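Local atomic coordinates of glia-derived nexin (Homo sapiens, PDB entry 4DY0), a protein that inhibits the serine proteases thrombin, trypsin and urokinase as a heparin-binding serpin, and promotes neurite extension by inhibiting thrombin. Residues Leu11-Gly16 against Gly368-Met373; Ala92-Val97 against Asn135-Asn140; Gln116-Asn121 against Lys139-Asp144; Gly210-Pro215 against Tyr220-Leu225. All coordinates share one frame; numbering follows the deposited sequence.

In the fold
The four contacts illustrate how a serpin joins helices to its sheets and strands to one another. Contact 1, the most central with its centre about 8 Å from that of the chain, ties residues near the N-terminus to residues near the C-terminus; contacts 2, 3 and 4 all fall within the chain that it spans. Contacts 2 and 3 form one continuous patch, their centres about 4 Å apart: both draw on helix 127-141, and their strands are parallel neighbours, with V95 N 2.7 Å from E118 O. Contact 4 is a separate hairpin; its centre is about 37 Å from those of contact 2 and contact 3, and about 19 Å from that of contact 1. All four lie away from the predicted reactive bond R346-S347.

Contact 1 of 4, residues Leu11-Gly16 against Gly368-Met373; sequences LGSNTG and GAVLFM
The hydroxyl oxygen OG of S13 is held by two groups: it accepts the backbone N-H of V370 at 3.0 Å between V370 N and S13 OG, and it also hydrogen-bonds to E9, one turn earlier on the same helix. The pair joins the N-terminal helix of the serpin fold, residues 5-26, to strand 369-376 near the other end of the chain. The bond to V370 is nearly straight, 167° at the hydrogen. S13 holds its OG somewhat off the usual staggered position, its CB-OG arm pointing toward the strand. With alanine in place of S13 the oxygen is gone, and the buried amide of V370 would probably lose its acceptor here while E9 lost a partner. Farther along the strand, L371 and F372 both face I362, a classic beta bulge against strand 358-364, and F361 and P36 pack on the V370 side chain. That side chain completes the contact: with chi1 at -175°, CG1 lies anti to the backbone N, which places CG2 beside the very N-H that S13 accepts. V370 CG2 consequently rests 3.6 Å from S13 OG and 3.9 Å from S13 CB.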
loop_
_atom_site.group_PDB
_atom_site.type_symbol
_atom_site.label_atom_id
_atom_site.label_comp_id
_atom_site.label_asym_id
_atom_site.label_seq_id
_atom_site.Cartn_x
_atom_site.Cartn_y
_atom_site.Cartn_z
ATOM N N LEU A 11 13.210 -4.329 -4.681
ATOM C CA LEU A 11 13.806 -3.789 -3.464
ATOM C C LEU A 11 12.809 -2.898 -2.733
ATOM O O LEU A 11 12.635 -3.004 -1.516
ATOM C CB LEU A 11 15.077 -2.999 -3.790
ATOM C CG LEU A 11 16.286 -3.823 -4.241
ATOM C CD1 LEU A 11 17.382 -2.925 -4.795
ATOM C CD2 LEU A 11 16.812 -4.667 -3.091
ATOM N N GLY A 12 12.151 -2.022 -3.486
ATOM C CA GLY A 12 11.202 -1.078 -2.913
ATOM C C GLY A 12 9.964 -1.752 -2.352
ATOM O O GLY A 12 9.521 -1.436 -1.245
ATOM N N SER A 13 9.399 -2.680 -3.118
ATOM C CA SER A 13 8.203 -3.390 -2.685
ATOM C C SER A 13 8.475 -4.229 -1.444
ATOM O O SER A 13 7.646 -4.290 -0.540
ATOM C CB SER A 13 7.637 -4.259 -3.812
ATOM O OG SER A 13 6.661 -3.542 -4.551
ATOM N N ASN A 14 9.639 -4.867 -1.398
ATOM C CA ASN A 14 9.998 -5.660 -0.228
ATOM C C ASN A 14 10.179 -4.805 1.017
ATOM O O ASN A 14 9.774 -5.208 2.106
ATOM C CB ASN A 14 11.230 -6.528 -0.491
ATOM C CG ASN A 14 10.870 -7.874 -1.087
ATOM O OD1 ASN A 14 9.974 -8.564 -0.596
ATOM N ND2 ASN A 14 11.565 -8.254 -2.151
ATOM N N THR A 15 10.776 -3.627 0.857
ATOM C CA THR A 15 10.869 -2.684 1.963
ATOM C C THR A 15 9.461 -2.394 2.464
ATOM O O THR A 15 9.188 -2.460 3.662
ATOM C CB THR A 15 11.550 -1.364 1.546
ATOM O OG1 THR A 15 12.936 -1.603 1.295
ATOM C CG2 THR A 15 11.433 -0.324 2.650
ATOM N N GLY A 16 8.563 -2.089 1.535
ATOM C CA GLY A 16 7.189 -1.792 1.889
ATOM C C GLY A 16 6.497 -2.954 2.572
ATOM O O GLY A 16 5.746 -2.768 3.523
ATOM N N GLY A 368 5.994 -5.421 -11.558
ATOM C CA GLY A 368 6.091 -6.217 -10.342
ATOM C C GLY A 368 5.769 -5.414 -9.091
ATOM O O GLY A 368 5.855 -5.928 -7.982
ATOM N N ALA A 369 5.389 -4.151 -9.261
ATOM C CA ALA A 369 5.112 -3.288 -8.115
ATOM C C ALA A 369 3.917 -3.788 -7.322
ATOM O O ALA A 369 2.885 -4.132 -7.893
ATOM C CB ALA A 369 4.884 -1.854 -8.562
ATOM N N VAL A 370 4.063 -3.832 -6.001
ATOM C CA VAL A 370 2.956 -4.193 -5.125
ATOM C C VAL A 370 2.271 -2.921 -4.654
ATOM O O VAL A 370 2.739 -2.259 -3.728
ATOM C CB VAL A 370 3.435 -5.006 -3.907
ATOM C CG1 VAL A 370 2.246 -5.476 -3.082
ATOM C CG2 VAL A 370 4.272 -6.197 -4.366
ATOM N N LEU A 371 1.166 -2.576 -5.306
ATOM C CA LEU A 371 0.467 -1.324 -5.040
ATOM C C LEU A 371 -0.307 -1.364 -3.723
ATOM O O LEU A 371 -0.395 -0.360 -3.018
ATOM C CB LEU A 371 -0.472 -0.994 -6.200
ATOM C CG LEU A 371 0.156 -1.169 -7.588
ATOM C CD1 LEU A 371 -0.847 -0.876 -8.693
ATOM C CD2 LEU A 371 1.387 -0.293 -7.735
ATOM N N PHE A 372 -0.868 -2.526 -3.401
ATOM C CA PHE A 372 -1.632 -2.697 -2.171
ATOM C C PHE A 372 -1.239 -3.985 -1.480
ATOM O O PHE A 372 -0.973 -5.002 -2.131
ATOM C CB PHE A 372 -3.132 -2.787 -2.460
ATOM C CG PHE A 372 -3.793 -1.471 -2.740
ATOM C CD1 PHE A 372 -3.684 -0.873 -3.988
ATOM C CD2 PHE A 372 -4.566 -0.854 -1.774
ATOM C CE1 PHE A 372 -4.315 0.329 -4.254
ATOM C CE2 PHE A 372 -5.200 0.351 -2.036
ATOM C CZ PHE A 372 -5.072 0.943 -3.279
ATOM N N MET A 373 -1.225 -3.938 -0.155
ATOM C CA MET A 373 -1.132 -5.138 0.654
ATOM C C MET A 373 -2.046 -4.947 1.858
ATOM O O MET A 373 -1.972 -3.928 2.553
ATOM C CB MET A 373 0.306 -5.384 1.097
ATOM C CG MET A 373 0.500 -6.689 1.850
ATOM S SD MET A 373 2.239 -7.048 2.133
ATOM C CE MET A 373 2.145 -8.725 2.771
#

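Contact 2 of 4, residues Ala92-Val97 against Asn135-Asn140; sequences ANAVFV and NAWVKN
W137 reaches from helix 127-141 to the strand through its indole, which meets A92, N93, A94 and F96. From CB the chain leaves with CG anti to the backbone N (chi1 174°), carrying the ring off the helix toward the sheet. On the five-membered side CD1 packs against the guanidinium of R120. At the ring fusion CD2 comes within 4.0 Å of F96 CZ, and the next atom, W137 CE3, is closer to F96 CZ at 3.7 Å. F96 presents its edge to the tryptophan face, the planes 85° apart and the centroids of the two six-membered rings 5.5 Å apart: an offset edge-to-face pair in which CZ lies toward the rim of the indole. F96 CG, anti to the carbonyl carbon, lets the end of the phenyl ring come nearer the helix. The methyl of A94 sits over the same indole face, though modelled too close for its distance to carry weight. Toward the far end CZ3 and CH2 meet the methyl of A92, at 3.8 Å between A92 CB and W137 CH2, and CH2 also lies 3.5 Å from N93 O. Replacing W137 by a valine takes away the whole indole, which would probably open a gap between A92 and A94 and leave the F96 edge without its aromatic face. The helix, probably the one called F in serpins, thus runs alongside strand 90-97, segment 135-140 roughly antiparallel to 92-97 at 155° between N-to-C directions, while that strand pairs with 162-170 and 117-121.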
loop_
_atom_site.group_PDB
_atom_site.type_symbol
_atom_site.label_atom_id
_atom_site.label_comp_id
_atom_site.label_asym_id
_atom_site.label_seq_id
_atom_site.Cartn_x
_atom_site.Cartn_y
_atom_site.Cartn_z
ATOM N N ALA A 92 -1.644 10.183 -4.580
ATOM C CA ALA A 92 -1.389 11.564 -4.205
ATOM C C ALA A 92 -0.220 11.624 -3.243
ATOM O O ALA A 92 -0.288 11.091 -2.134
ATOM C CB ALA A 92 -2.624 12.182 -3.578
ATOM N N ASN A 93 0.858 12.270 -3.674
ATOM C CA ASN A 93 2.045 12.416 -2.844
ATOM C C ASN A 93 2.342 13.881 -2.551
ATOM O O ASN A 93 2.345 14.714 -3.455
ATOM C CB ASN A 93 3.248 11.743 -3.507
ATOM C CG ASN A 93 3.163 10.229 -3.469
ATOM O OD1 ASN A 93 2.638 9.651 -2.519
ATOM N ND2 ASN A 93 3.683 9.580 -4.501
ATOM N N ALA A 94 2.590 14.193 -1.284
ATOM C CA ALA A 94 2.860 15.570 -0.895
ATOM C C ALA A 94 3.812 15.676 0.288
ATOM O O ALA A 94 3.740 14.892 1.242
ATOM C CB ALA A 94 1.561 16.300 -0.590
ATOM N N VAL A 95 4.713 16.650 0.208
ATOM C CA VAL A 95 5.544 17.027 1.337
ATOM C C VAL A 95 5.056 18.374 1.845
ATOM O O VAL A 95 5.242 19.402 1.183
ATOM C CB VAL A 95 7.026 17.145 0.947
ATOM C CG1 VAL A 95 7.848 17.608 2.141
ATOM C CG2 VAL A 95 7.544 15.816 0.428
ATOM N N PHE A 96 4.410 18.364 3.007
ATOM C CA PHE A 96 3.888 19.590 3.597
ATOM C C PHE A 96 4.910 20.210 4.528
ATOM O O PHE A 96 5.318 19.596 5.513
ATOM C CB PHE A 96 2.580 19.325 4.338
ATOM C CG PHE A 96 1.441 18.983 3.433
ATOM C CD1 PHE A 96 1.101 17.661 3.195
ATOM C CD2 PHE A 96 0.718 19.982 2.804
ATOM C CE1 PHE A 96 0.052 17.342 2.351
ATOM C CE2 PHE A 96 -0.331 19.668 1.962
ATOM C CZ PHE A 96 -0.665 18.341 1.736
ATOM N N VAL A 97 5.222 21.439 4.207
ATOM C CA VAL A 97 6.271 22.147 4.842
ATOM C C VAL A 97 5.816 23.540 5.273
ATOM O O VAL A 97 4.994 24.128 4.662
ATOM C CB VAL A 97 7.418 22.148 3.901
ATOM C CG1 VAL A 97 7.195 23.137 2.849
ATOM C CG2 VAL A 97 8.650 22.359 4.620
ATOM N N ASN A 135 -6.206 17.907 4.208
ATOM C CA ASN A 135 -7.390 17.129 3.860
ATOM C C ASN A 135 -8.040 17.596 2.560
ATOM O O ASN A 135 -8.341 16.786 1.684
ATOM C CB ASN A 135 -8.398 17.146 5.014
ATOM C CG ASN A 135 -7.912 16.354 6.215
ATOM O OD1 ASN A 135 -7.057 15.476 6.085
ATOM N ND2 ASN A 135 -8.448 16.662 7.390
ATOM N N ALA A 136 -8.243 18.902 2.431
ATOM C CA ALA A 136 -8.786 19.467 1.201
ATOM C C ALA A 136 -7.955 19.050 -0.013
ATOM O O ALA A 136 -8.496 18.774 -1.086
ATOM C CB ALA A 136 -8.859 20.988 1.300
ATOM N N TRP A 137 -6.638 19.004 0.159
ATOM C CA TRP A 137 -5.750 18.644 -0.942
ATOM C C TRP A 137 -5.837 17.152 -1.283
ATOM O O TRP A 137 -5.879 16.776 -2.457
ATOM C CB TRP A 137 -4.306 19.055 -0.637
ATOM C CG TRP A 137 -3.333 18.579 -1.672
ATOM C CD1 TRP A 137 -3.003 19.205 -2.842
ATOM C CD2 TRP A 137 -2.575 17.363 -1.640
ATOM N NE1 TRP A 137 -2.082 18.456 -3.537
ATOM C CE2 TRP A 137 -1.802 17.322 -2.820
ATOM C CE3 TRP A 137 -2.473 16.308 -0.727
ATOM C CZ2 TRP A 137 -0.941 16.267 -3.110
ATOM C CZ3 TRP A 137 -1.616 15.261 -1.016
ATOM C CH2 TRP A 137 -0.861 15.248 -2.198
ATOM N N VAL A 138 -5.869 16.303 -0.261
ATOM C CA VAL A 138 -5.978 14.867 -0.498
ATOM C C VAL A 138 -7.287 14.549 -1.211
ATOM O O VAL A 138 -7.294 13.889 -2.252
ATOM C CB VAL A 138 -5.889 14.054 0.805
ATOM C CG1 VAL A 138 -5.999 12.567 0.502
ATOM C CG2 VAL A 138 -4.591 14.350 1.528
ATOM N N LYS A 139 -8.392 15.028 -0.647
ATOM C CA LYS A 139 -9.709 14.847 -1.251
ATOM C C LYS A 139 -9.712 15.299 -2.707
ATOM O O LYS A 139 -10.173 14.577 -3.591
ATOM C CB LYS A 139 -10.773 15.622 -0.468
ATOM N N ASN A 140 -9.194 16.497 -2.952
ATOM C CA ASN A 140 -9.153 17.043 -4.303
ATOM C C ASN A 140 -8.216 16.253 -5.211
ATOM O O ASN A 140 -8.459 16.123 -6.409
ATOM C CB ASN A 140 -8.739 18.516 -4.272
ATOM C CG ASN A 140 -8.694 19.140 -5.654
ATOM O OD1 ASN A 140 -9.541 18.863 -6.505
ATOM N ND2 ASN A 140 -7.703 19.993 -5.882
#

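Contact 3 of 4, residues Gln116-Asn121 against Lys139-Asp144; sequences QCEVRN and KNETRD
E118 on the strand and E141 at the end of the helix bring their carboxylates close together but turned well apart, the planes 73° from parallel. One oxygen of each makes the approach, E118 OE1 lying 3.4 Å from E141 OE2. Both are acceptors and both groups are nominally negative, so this is a meeting of like charges rather than a bond. E141 arrives there through a bend in its chain, chi2 at 77°, which folds the carboxylate across toward the strand. The other oxygen of E118 faces a different way and is held by R120, two residues along the same strand: a salt bridge of 3.2 Å joins R120 NH1 to E118 OE2. The carboxylate oxygen lies at the guanidinium edge, close to its plane, whereas the arginine nitrogen comes from the syn side of E118 and 32° out of the carboxylate plane. R120 NH1 is 5.6 Å from E141 OE2, too far to bind it. The proximity of the carboxylates is likely to raise the proton affinity of one glutamate, an effect the R120 charge probably offsets in part. The pair sits at the surface of the serpin sheet, where strand 117-121 runs parallel to strand 90-97 and the side chain of W137 touches E118. E141, at the close of helix 127-141, packs on A92 of that neighbouring strand.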
loop_
_atom_site.group_PDB
_atom_site.type_symbol
_atom_site.label_atom_id
_atom_site.label_comp_id
_atom_site.label_asym_id
_atom_site.label_seq_id
_atom_site.Cartn_x
_atom_site.Cartn_y
_atom_site.Cartn_z
ATOM N N GLN A 116 6.099 12.264 -8.688
ATOM C CA GLN A 116 4.851 13.018 -8.802
ATOM C C GLN A 116 4.453 13.510 -7.418
ATOM O O GLN A 116 3.299 13.400 -7.008
ATOM C CB GLN A 116 3.735 12.164 -9.411
ATOM C CG GLN A 116 4.118 11.452 -10.696
ATOM C CD GLN A 116 5.069 10.289 -10.459
ATOM O OE1 GLN A 116 5.909 9.977 -11.304
ATOM N NE2 GLN A 116 4.941 9.644 -9.302
ATOM N N CYS A 117 5.435 14.042 -6.700
ATOM C CA CYS A 117 5.237 14.517 -5.345
ATOM C C CYS A 117 5.242 16.036 -5.315
ATOM O O CYS A 117 6.140 16.679 -5.861
ATOM C CB CYS A 117 6.341 13.983 -4.434
ATOM S SG CYS A 117 6.240 14.549 -2.719
ATOM N N GLU A 118 4.231 16.608 -4.677
ATOM C CA GLU A 118 4.144 18.048 -4.555
ATOM C C GLU A 118 4.713 18.488 -3.221
ATOM O O GLU A 118 4.364 17.944 -2.176
ATOM C CB GLU A 118 2.693 18.509 -4.680
ATOM C CG GLU A 118 2.005 18.045 -5.949
ATOM C CD GLU A 118 0.969 19.035 -6.432
ATOM O OE1 GLU A 118 0.349 18.782 -7.487
ATOM O OE2 GLU A 118 0.784 20.072 -5.761
ATOM N N VAL A 119 5.609 19.462 -3.255
ATOM C CA VAL A 119 6.095 20.046 -2.021
ATOM C C VAL A 119 5.422 21.395 -1.828
ATOM O O VAL A 119 5.727 22.365 -2.519
ATOM C CB VAL A 119 7.640 20.143 -1.981
ATOM C CG1 VAL A 119 8.207 20.237 -3.383
ATOM C CG2 VAL A 119 8.089 21.309 -1.108
ATOM N N ARG A 120 4.509 21.419 -0.862
ATOM C CA ARG A 120 3.495 22.405 -0.523
ATOM C C ARG A 120 3.642 22.956 0.860
ATOM O O ARG A 120 4.116 22.320 1.719
ATOM C CB ARG A 120 2.103 21.786 -0.578
ATOM C CG ARG A 120 1.733 21.181 -1.870
ATOM C CD ARG A 120 0.406 20.569 -1.825
ATOM N NE ARG A 120 -0.615 21.573 -1.620
ATOM C CZ ARG A 120 -1.359 22.092 -2.570
ATOM N NH1 ARG A 120 -1.221 21.693 -3.799
ATOM N NH2 ARG A 120 -2.235 23.004 -2.283
ATOM N N ASN A 121 3.218 24.179 1.070
ATOM C CA ASN A 121 3.409 24.841 2.348
ATOM C C ASN A 121 2.168 24.818 3.177
ATOM O O ASN A 121 1.113 24.655 2.672
ATOM C CB ASN A 121 3.911 26.277 2.171
ATOM C CG ASN A 121 2.839 27.293 2.363
ATOM O OD1 ASN A 121 2.840 28.020 3.320
ATOM N ND2 ASN A 121 1.896 27.310 1.477
ATOM N N LYS A 139 -8.392 15.028 -0.647
ATOM C CA LYS A 139 -9.709 14.847 -1.251
ATOM C C LYS A 139 -9.712 15.299 -2.707
ATOM O O LYS A 139 -10.173 14.577 -3.591
ATOM C CB LYS A 139 -10.773 15.622 -0.468
ATOM N N ASN A 140 -9.194 16.497 -2.952
ATOM C CA ASN A 140 -9.153 17.043 -4.303
ATOM C C ASN A 140 -8.216 16.253 -5.211
ATOM O O ASN A 140 -8.459 16.123 -6.409
ATOM C CB ASN A 140 -8.739 18.516 -4.272
ATOM C CG ASN A 140 -8.694 19.140 -5.654
ATOM O OD1 ASN A 140 -9.541 18.863 -6.505
ATOM N ND2 ASN A 140 -7.703 19.993 -5.882
ATOM N N GLU A 141 -7.150 15.718 -4.626
ATOM C CA GLU A 141 -6.121 15.022 -5.388
ATOM C C GLU A 141 -6.460 13.543 -5.604
ATOM O O GLU A 141 -5.798 12.855 -6.385
ATOM C CB GLU A 141 -4.772 15.163 -4.679
ATOM C CG GLU A 141 -3.554 15.075 -5.588
ATOM C CD GLU A 141 -3.316 16.348 -6.382
ATOM O OE1 GLU A 141 -4.286 16.887 -6.954
ATOM O OE2 GLU A 141 -2.154 16.807 -6.441
ATOM N N THR A 142 -7.490 13.056 -4.915
ATOM C CA THR A 142 -7.873 11.646 -5.009
ATOM C C THR A 142 -9.277 11.442 -5.575
ATOM O O THR A 142 -9.971 10.495 -5.202
ATOM C CB THR A 142 -7.793 10.935 -3.636
ATOM O OG1 THR A 142 -8.665 11.585 -2.701
ATOM C CG2 THR A 142 -6.370 10.956 -3.100
ATOM N N ARG A 143 -9.691 12.326 -6.476
ATOM C CA ARG A 143 -11.028 12.248 -7.053
ATOM C C ARG A 143 -12.091 12.225 -5.952
ATOM O O ARG A 143 -13.141 11.599 -6.100
ATOM C CB ARG A 143 -11.155 11.011 -7.946
ATOM N N ASP A 144 -11.802 12.908 -4.847
ATOM C CA ASP A 144 -12.729 13.003 -3.721
ATOM C C ASP A 144 -12.984 11.653 -3.053
ATOM O O ASP A 144 -13.949 11.496 -2.308
ATOM C CB ASP A 144 -14.055 13.629 -4.165
ATOM C CG ASP A 144 -13.880 15.023 -4.736
#

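Contact 4 of 4, residues Gly210-Pro215 against Tyr220-Leu225; sequences GSTSAP and YNFIEL
F222 and Y220 both turn their rings back over their own backbone, CG standing between the backbone N and the carbonyl carbon (chi1 47° and 66°), and this brings each ring against the opposite strand. The F222 ring lies over the main chain of G210: the G210 carbonyl carbon sits 3.6 Å above the ring plane, over its centre, and G210 CA makes a CH-pi contact 4.1 Å from the F222 ring centroid. G210 has no side chain to stand between the ring and the main chain, and the ring lies close over it, a cross-strand pattern like the aromatic rescue of glycine. Y220 approaches with its ring edge toward A214 N, while its OH, hydrogen-bonded to W261, lies 3.7 Å from T212 CG2. That methyl also meets F222 CE2. The strands are the two arms of an antiparallel hairpin, 195-213 and 219-226, within the serpin beta structure. G210 with F222 is a hydrogen-bonded pair, G210 N to F222 O and F222 N to G210 O both 2.9 Å; T212 with Y220 is another, in which Y220 N reaches T212 O at 3.1 Å nearly along the C=O axis and the return bond is weak. Between them S211 and N221 form a non-hydrogen-bonded pair, with side chains on the face away from the rings. There S211 OG gives a weak hydrogen bond to N221 OD1 at 3.4 Å.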
loop_
_atom_site.group_PDB
_atom_site.type_symbol
_atom_site.label_atom_id
_atom_site.label_comp_id
_atom_site.label_asym_id
_atom_site.label_seq_id
_atom_site.Cartn_x
_atom_site.Cartn_y
_atom_site.Cartn_z
ATOM N N GLY A 210 -4.022 -21.757 -6.462
ATOM C CA GLY A 210 -3.172 -22.697 -5.781
ATOM C C GLY A 210 -3.148 -22.804 -4.270
ATOM O O GLY A 210 -3.863 -22.185 -3.600
ATOM N N SER A 211 -2.300 -23.692 -3.789
ATOM C CA SER A 211 -1.912 -23.862 -2.405
ATOM C C SER A 211 -0.472 -24.188 -2.182
ATOM O O SER A 211 0.133 -24.797 -2.970
ATOM C CB SER A 211 -2.701 -24.916 -1.724
ATOM O OG SER A 211 -3.483 -25.567 -2.606
ATOM N N THR A 212 0.028 -23.770 -1.048
ATOM C CA THR A 212 1.340 -24.045 -0.561
ATOM C C THR A 212 1.368 -23.936 0.967
ATOM O O THR A 212 0.418 -23.602 1.562
ATOM C CB THR A 212 2.408 -23.275 -1.277
ATOM O OG1 THR A 212 3.668 -23.769 -0.909
ATOM C CG2 THR A 212 2.380 -21.887 -0.946
ATOM N N SER A 213 2.464 -24.318 1.580
ATOM C CA SER A 213 2.587 -24.247 3.030
ATOM C C SER A 213 3.482 -23.094 3.442
ATOM O O SER A 213 4.449 -22.765 2.754
ATOM C CB SER A 213 3.136 -25.557 3.595
ATOM O OG SER A 213 4.448 -25.799 3.119
ATOM N N ALA A 214 3.144 -22.470 4.563
ATOM C CA ALA A 214 4.019 -21.480 5.156
ATOM C C ALA A 214 5.244 -22.208 5.701
ATOM O O ALA A 214 5.250 -23.438 5.789
ATOM C CB ALA A 214 3.300 -20.739 6.260
ATOM N N PRO A 215 6.289 -21.449 6.063
ATOM C CA PRO A 215 7.500 -22.031 6.630
ATOM C C PRO A 215 7.206 -22.969 7.798
ATOM O O PRO A 215 7.975 -23.892 8.050
ATOM C CB PRO A 215 8.271 -20.806 7.122
ATOM C CG PRO A 215 7.856 -19.720 6.196
ATOM C CD PRO A 215 6.413 -19.995 5.859
ATOM N N TYR A 220 -2.221 -22.980 3.151
ATOM C CA TYR A 220 -3.142 -21.923 2.779
ATOM C C TYR A 220 -3.380 -21.915 1.275
ATOM O O TYR A 220 -2.572 -22.453 0.509
ATOM C CB TYR A 220 -2.636 -20.560 3.269
ATOM C CG TYR A 220 -1.353 -20.071 2.629
ATOM C CD1 TYR A 220 -1.384 -19.236 1.524
ATOM C CD2 TYR A 220 -0.111 -20.421 3.150
ATOM C CE1 TYR A 220 -0.222 -18.771 0.942
ATOM C CE2 TYR A 220 1.065 -19.963 2.569
ATOM C CZ TYR A 220 1.000 -19.135 1.466
ATOM O OH TYR A 220 2.152 -18.669 0.872
ATOM N N ASN A 221 -4.497 -21.315 0.864
ATOM C CA ASN A 221 -4.876 -21.242 -0.545
ATOM C C ASN A 221 -4.752 -19.820 -1.067
ATOM O O ASN A 221 -4.882 -18.862 -0.306
ATOM C CB ASN A 221 -6.315 -21.726 -0.741
ATOM C CG ASN A 221 -6.524 -23.157 -0.270
ATOM O OD1 ASN A 221 -5.863 -24.085 -0.738
ATOM N ND2 ASN A 221 -7.455 -23.340 0.658
ATOM N N PHE A 222 -4.505 -19.681 -2.366
ATOM C CA PHE A 222 -4.414 -18.359 -2.971
ATOM C C PHE A 222 -4.980 -18.323 -4.383
ATOM O O PHE A 222 -4.969 -19.322 -5.099
ATOM C CB PHE A 222 -2.970 -17.841 -2.955
ATOM C CG PHE A 222 -1.960 -18.850 -3.413
ATOM C CD1 PHE A 222 -1.585 -18.916 -4.747
ATOM C CD2 PHE A 222 -1.387 -19.732 -2.513
ATOM C CE1 PHE A 222 -0.661 -19.843 -5.174
ATOM C CE2 PHE A 222 -0.457 -20.663 -2.932
ATOM C CZ PHE A 222 -0.093 -20.721 -4.265
ATOM N N ILE A 223 -5.472 -17.157 -4.778
ATOM C CA ILE A 223 -6.102 -17.009 -6.073
ATOM C C ILE A 223 -5.753 -15.668 -6.710
ATOM O O ILE A 223 -5.527 -14.676 -6.013
ATOM C CB ILE A 223 -7.632 -17.158 -5.960
ATOM C CG1 ILE A 223 -8.282 -17.114 -7.346
ATOM C CG2 ILE A 223 -8.205 -16.088 -5.047
ATOM C CD1 ILE A 223 -9.696 -17.663 -7.363
ATOM N N GLU A 224 -5.700 -15.648 -8.039
ATOM C CA GLU A 224 -5.489 -14.411 -8.782
ATOM C C GLU A 224 -6.755 -13.981 -9.527
ATOM O O GLU A 224 -7.339 -14.753 -10.286
ATOM C CB GLU A 224 -4.331 -14.564 -9.765
ATOM C CG GLU A 224 -3.974 -13.270 -10.482
ATOM C CD GLU A 224 -2.910 -13.465 -11.545
ATOM O OE1 GLU A 224 -2.990 -14.465 -12.295
ATOM O OE2 GLU A 224 -1.998 -12.616 -11.634
ATOM N N LEU A 225 -7.179 -12.747 -9.293
ATOM C CA LEU A 225 -8.327 -12.188 -9.987
ATOM C C LEU A 225 -7.856 -11.002 -10.808
ATOM O O LEU A 225 -7.602 -9.931 -10.264
ATOM C CB LEU A 225 -9.382 -11.726 -8.987
ATOM C CG LEU A 225 -10.029 -12.756 -8.067
ATOM C CD1 LEU A 225 -8.980 -13.544 -7.317
ATOM C CD2 LEU A 225 -10.933 -12.031 -7.097
#